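Local coordinates for protein triosephosphate isomerase (Toxoplasma gondii, PDB 5UPR) that probably interconverts D-glyceraldehyde 3-phosphate and dihydroxyacetone phosphate as a homodimeric TIM-barrel isomerase of glycolysis and gluconeogenesis, at residues T21-N33 with L51-P63. Sequence-based numbering, arbitrary orientation.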
loop_
_atom_site.group_PDB
_atom_site.type_symbol
_atom_site.label_atom_id
_atom_site.label_comp_id
_atom_site.label_asym_id
_atom_site.label_seq_id
_atom_site.Cartn_x
_atom_site.Cartn_y
_atom_site.Cartn_z
ATOM N N THR A 21 15.147 0.430 -4.745
ATOM C CA THR A 21 15.919 1.047 -3.683
ATOM C C THR A 21 16.183 2.510 -4.067
ATOM O O THR A 21 15.891 2.936 -5.203
ATOM C CB THR A 21 17.305 0.382 -3.498
ATOM O OG1 THR A 21 18.071 0.633 -4.645
ATOM C CG2 THR A 21 17.208 -1.134 -3.328
ATOM N N THR A 22 16.753 3.266 -3.145
ATOM C CA THR A 22 17.028 4.682 -3.419
ATOM C C THR A 22 17.960 4.802 -4.657
ATOM O O THR A 22 17.674 5.569 -5.580
ATOM C CB THR A 22 17.655 5.382 -2.201
ATOM O OG1 THR A 22 16.738 5.287 -1.115
ATOM C CG2 THR A 22 17.861 6.868 -2.489
ATOM N N ALA A 23 19.000 3.972 -4.708
ATOM C CA ALA A 23 19.955 4.039 -5.817
ATOM C C ALA A 23 19.382 3.535 -7.129
ATOM O O ALA A 23 19.637 4.092 -8.157
ATOM C CB ALA A 23 21.267 3.306 -5.449
ATOM N N LYS A 24 18.606 2.459 -7.089
ATOM C CA LYS A 24 18.003 1.919 -8.337
ATOM C C LYS A 24 16.944 2.883 -8.879
ATOM O O LYS A 24 16.792 3.026 -10.073
ATOM C CB LYS A 24 17.432 0.526 -8.125
ATOM C CG LYS A 24 18.550 -0.487 -7.817
ATOM C CD LYS A 24 17.973 -1.767 -7.225
ATOM C CE LYS A 24 18.810 -3.007 -7.553
ATOM N NZ LYS A 24 17.884 -4.172 -7.672
ATOM N N THR A 25 16.229 3.569 -7.973
ATOM C CA THR A 25 15.303 4.599 -8.381
ATOM C C THR A 25 16.041 5.730 -9.130
ATOM O O THR A 25 15.567 6.213 -10.156
ATOM C CB THR A 25 14.513 5.132 -7.170
ATOM O OG1 THR A 25 13.749 4.077 -6.606
ATOM C CG2 THR A 25 13.614 6.269 -7.565
ATOM N N GLN A 26 17.173 6.143 -8.589
ATOM C CA GLN A 26 17.985 7.222 -9.168
ATOM C C GLN A 26 18.469 6.785 -10.557
ATOM O O GLN A 26 18.391 7.546 -11.516
ATOM C CB GLN A 26 19.184 7.585 -8.261
ATOM C CG GLN A 26 19.872 8.867 -8.698
ATOM C CD GLN A 26 21.043 9.262 -7.790
ATOM O OE1 GLN A 26 21.866 8.428 -7.394
ATOM N NE2 GLN A 26 21.137 10.534 -7.470
ATOM N N GLU A 27 18.953 5.571 -10.650
ATOM C CA GLU A 27 19.365 5.011 -11.940
ATOM C C GLU A 27 18.258 5.000 -12.989
ATOM O O GLU A 27 18.486 5.371 -14.136
ATOM C CB GLU A 27 19.904 3.572 -11.746
ATOM C CG GLU A 27 20.362 2.877 -13.041
ATOM C CD GLU A 27 20.178 1.363 -13.009
ATOM O OE1 GLU A 27 20.704 0.789 -12.033
ATOM O OE2 GLU A 27 19.480 0.790 -13.901
ATOM N N LEU A 28 17.062 4.540 -12.605
ATOM C CA LEU A 28 15.931 4.526 -13.544
ATOM C C LEU A 28 15.538 5.940 -13.963
ATOM O O LEU A 28 15.200 6.167 -15.114
ATOM C CB LEU A 28 14.735 3.762 -12.970
ATOM C CG LEU A 28 15.011 2.255 -12.932
ATOM C CD1 LEU A 28 14.048 1.454 -12.035
ATOM C CD2 LEU A 28 14.953 1.695 -14.326
ATOM N N VAL A 29 15.525 6.875 -13.020
ATOM C CA VAL A 29 15.183 8.252 -13.335
ATOM C C VAL A 29 16.243 8.842 -14.302
ATOM O O VAL A 29 15.888 9.494 -15.292
ATOM C CB VAL A 29 15.084 9.117 -12.055
ATOM C CG1 VAL A 29 15.090 10.619 -12.396
ATOM C CG2 VAL A 29 13.845 8.785 -11.236
ATOM N N ASP A 30 17.528 8.589 -14.015
ATOM C CA ASP A 30 18.615 9.052 -14.905
ATOM C C ASP A 30 18.473 8.447 -16.326
ATOM O O ASP A 30 18.681 9.122 -17.320
ATOM C CB ASP A 30 19.984 8.669 -14.358
ATOM C CG ASP A 30 20.367 9.440 -13.047
ATOM O OD1 ASP A 30 19.655 10.388 -12.632
ATOM O OD2 ASP A 30 21.353 9.062 -12.385
HETATM N N MSE A 31 18.106 7.175 -16.421
HETATM C CA MSE A 31 17.856 6.554 -17.733
HETATM C C MSE A 31 16.739 7.271 -18.447
HETATM O O MSE A 31 16.850 7.523 -19.634
HETATM C CB MSE A 31 17.434 5.096 -17.570
HETATM C CG MSE A 31 17.197 4.352 -18.876
HETATM SE SE MSE A 31 16.225 2.728 -18.399
HETATM C CE MSE A 31 14.530 3.632 -18.149
ATOM N N LEU A 32 15.657 7.607 -17.744
ATOM C CA LEU A 32 14.502 8.241 -18.402
ATOM C C LEU A 32 14.854 9.680 -18.838
ATOM O O LEU A 32 14.474 10.103 -19.949
ATOM C CB LEU A 32 13.291 8.232 -17.483
ATOM C CG LEU A 32 12.682 6.835 -17.191
ATOM C CD1 LEU A 32 11.810 6.915 -15.961
ATOM C CD2 LEU A 32 11.898 6.255 -18.396
ATOM N N ASN A 33 15.610 10.397 -17.975
ATOM C CA ASN A 33 16.040 11.767 -18.274
ATOM C C ASN A 33 17.037 11.860 -19.449
ATOM O O ASN A 33 17.002 12.827 -20.183
ATOM C CB ASN A 33 16.681 12.444 -17.045
ATOM C CG ASN A 33 15.662 12.844 -15.983
ATOM O OD1 ASN A 33 14.480 13.009 -16.261
ATOM N ND2 ASN A 33 16.127 13.036 -14.782
ATOM N N LEU A 51 7.024 4.157 -1.616
ATOM C CA LEU A 51 8.148 4.724 -0.852
ATOM C C LEU A 51 9.051 5.678 -1.649
ATOM O O LEU A 51 9.619 6.602 -1.062
ATOM C CB LEU A 51 9.036 3.608 -0.287
ATOM C CG LEU A 51 8.521 2.694 0.787
ATOM C CD1 LEU A 51 9.584 1.682 1.199
ATOM C CD2 LEU A 51 8.095 3.484 2.083
ATOM N N PHE A 52 9.165 5.444 -2.965
ATOM C CA PHE A 52 10.065 6.120 -3.885
ATOM C C PHE A 52 9.381 7.148 -4.829
ATOM O O PHE A 52 10.065 7.810 -5.617
ATOM C CB PHE A 52 10.835 5.062 -4.737
ATOM C CG PHE A 52 11.613 4.085 -3.904
ATOM C CD1 PHE A 52 12.737 4.512 -3.222
ATOM C CD2 PHE A 52 11.147 2.789 -3.673
ATOM C CE1 PHE A 52 13.435 3.636 -2.383
ATOM C CE2 PHE A 52 11.812 1.926 -2.850
ATOM C CZ PHE A 52 12.963 2.335 -2.172
ATOM N N ILE A 53 8.058 7.276 -4.771
ATOM C CA ILE A 53 7.378 8.199 -5.701
ATOM C C ILE A 53 7.853 9.633 -5.554
ATOM O O ILE A 53 8.096 10.273 -6.565
ATOM C CB ILE A 53 5.850 8.123 -5.567
ATOM C CG1 ILE A 53 5.369 6.751 -6.114
ATOM C CG2 ILE A 53 5.228 9.244 -6.369
ATOM C CD1 ILE A 53 3.908 6.425 -5.859
ATOM N N SER A 54 8.011 10.128 -4.309
ATOM C CA SER A 54 8.430 11.538 -4.167
ATOM C C SER A 54 9.812 11.831 -4.719
ATOM O O SER A 54 10.037 12.901 -5.290
ATOM C CB SER A 54 8.317 12.050 -2.730
ATOM O OG SER A 54 9.347 11.502 -1.938
ATOM N N GLN A 55 10.719 10.870 -4.601
ATOM C CA GLN A 55 12.068 10.980 -5.155
ATOM C C GLN A 55 12.015 11.065 -6.705
ATOM O O GLN A 55 12.721 11.867 -7.332
ATOM C CB GLN A 55 12.898 9.747 -4.738
ATOM C CG GLN A 55 14.314 9.675 -5.326
ATOM C CD GLN A 55 15.044 8.370 -5.028
ATOM O OE1 GLN A 55 14.675 7.624 -4.145
ATOM N NE2 GLN A 55 16.070 8.098 -5.778
ATOM N N VAL A 56 11.155 10.240 -7.300
ATOM C CA VAL A 56 10.989 10.287 -8.750
ATOM C C VAL A 56 10.402 11.644 -9.162
ATOM O O VAL A 56 10.911 12.286 -10.101
ATOM C CB VAL A 56 10.089 9.135 -9.257
ATOM C CG1 VAL A 56 9.826 9.241 -10.726
ATOM C CG2 VAL A 56 10.719 7.796 -8.976
ATOM N N GLN A 57 9.356 12.104 -8.441
ATOM C CA GLN A 57 8.764 13.422 -8.726
ATOM C C GLN A 57 9.792 14.558 -8.611
ATOM O O GLN A 57 9.744 15.523 -9.391
ATOM C CB GLN A 57 7.620 13.764 -7.772
ATOM C CG GLN A 57 6.417 12.917 -7.897
ATOM C CD GLN A 57 5.372 13.227 -6.860
ATOM O OE1 GLN A 57 5.621 13.098 -5.642
ATOM N NE2 GLN A 57 4.227 13.673 -7.322
ATOM N N ASP A 58 10.710 14.464 -7.643
ATOM C CA ASP A 58 11.711 15.514 -7.475
ATOM C C ASP A 58 12.801 15.572 -8.515
ATOM O O ASP A 58 13.339 16.666 -8.746
ATOM C CB ASP A 58 12.427 15.367 -6.130
ATOM C CG ASP A 58 11.501 15.639 -4.935
ATOM O OD1 ASP A 58 10.264 15.911 -5.124
ATOM O OD2 ASP A 58 12.008 15.523 -3.812
ATOM N N SER A 59 13.195 14.430 -9.092
ATOM C CA SER A 59 14.330 14.371 -10.013
ATOM C C SER A 59 13.966 14.138 -11.486
ATOM O O SER A 59 14.817 14.328 -12.365
ATOM C CB SER A 59 15.354 13.331 -9.544
ATOM O OG SER A 59 14.727 12.084 -9.343
ATOM N N LEU A 60 12.733 13.774 -11.784
ATOM C CA LEU A 60 12.352 13.523 -13.170
ATOM C C LEU A 60 12.199 14.848 -13.879
ATOM O O LEU A 60 11.608 15.759 -13.344
ATOM C CB LEU A 60 11.102 12.652 -13.198
ATOM C CG LEU A 60 10.588 11.878 -14.391
ATOM C CD1 LEU A 60 11.576 10.861 -14.899
ATOM C CD2 LEU A 60 9.319 11.184 -13.924
ATOM N N ARG A 61 12.806 14.963 -15.062
ATOM C CA ARG A 61 12.999 16.227 -15.836
ATOM C C ARG A 61 12.503 16.025 -17.288
ATOM O O ARG A 61 13.033 16.641 -18.223
ATOM C CB ARG A 61 14.509 16.617 -16.011
ATOM C CG ARG A 61 15.242 17.142 -14.787
ATOM C CD ARG A 61 16.612 16.491 -14.698
ATOM N NE ARG A 61 17.485 16.833 -15.843
ATOM C CZ ARG A 61 18.466 16.054 -16.334
ATOM N NH1 ARG A 61 18.723 14.842 -15.814
ATOM N NH2 ARG A 61 19.198 16.455 -17.376
ATOM N N GLN A 62 11.531 15.154 -17.465
ATOM C CA GLN A 62 10.866 14.900 -18.731
ATOM C C GLN A 62 9.424 15.177 -18.334
ATOM O O GLN A 62 8.916 14.436 -17.508
ATOM C CB GLN A 62 11.088 13.446 -19.108
ATOM C CG GLN A 62 12.476 13.248 -19.631
ATOM C CD GLN A 62 12.536 12.957 -21.104
ATOM O OE1 GLN A 62 11.578 13.136 -21.843
ATOM N NE2 GLN A 62 13.681 12.417 -21.522
ATOM N N PRO A 63 8.814 16.306 -18.816
ATOM C CA PRO A 63 7.365 16.502 -18.554
ATOM C C PRO A 63 6.512 15.362 -19.115
ATOM O O PRO A 63 5.497 14.972 -18.507
ATOM C CB PRO A 63 7.034 17.818 -19.257
ATOM C CG PRO A 63 8.344 18.425 -19.741
ATOM C CD PRO A 63 9.476 17.525 -19.309
#
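Two neighbouring outer helices of the TIM barrel, 22-33 and 53-59, pack here through Thr25, Val29, Gln55 and Val56. Both follow parallel barrel strands, so they run the same general way, 34° apart, with axes 10.1 Å apart at closest approach. Hydrogen bonds hold both ends, and Thr25, Val29 and Val56 pack between them. At the N-terminal end Gln55 reaches across as an extended chain, CG anti to the backbone N (chi1 176°). Its NE2 donates to Thr22 O at 3.0 Å, nearly straight at 173°, with the acceptor in the Gln55 amide plane. Thr22 O also accepts the helical bond from Gln26 N, so two N-H groups grip it. The Phe52 ring lies against the start of helix 22-33, and its CE1 comes 3.4 Å from Thr22 N. Thr25 OG1 sits obliquely to this ring and donates to Thr21 O from above the carbonyl plane. Thr25 CG2 turns to the other helix and meets Val56 CG2 at 3.6 Å. Val29 CG2 meets Val56 CG2 at 4.0 Å, and Val29 CG1 lies against Ser59 OG, which donates to Gln55 O of its own helix. Leu32 CB lies 4.1 Å from Leu60 CD1. At the far end the Asn33 amide bridges the chain where helix 53-59 stops. Its ND2 donates to Ser59 O at 3.0 Å, and its OD1 accepts from Arg61 N at 2.8 Å. These two bonds fix the amide's rotation. The Arg61 side chain crosses it but is poorly ordered. Beneath the pair, Val56 and Leu60 pack on strand 65-69, while Leu32 also touches Phe254 of helix 253-260. The N-terminal end lies at the dimer interface, where Thr22 OG1 hydrogen-bonds Lys93 of the second subunit and Phe52 packs on the same lysine.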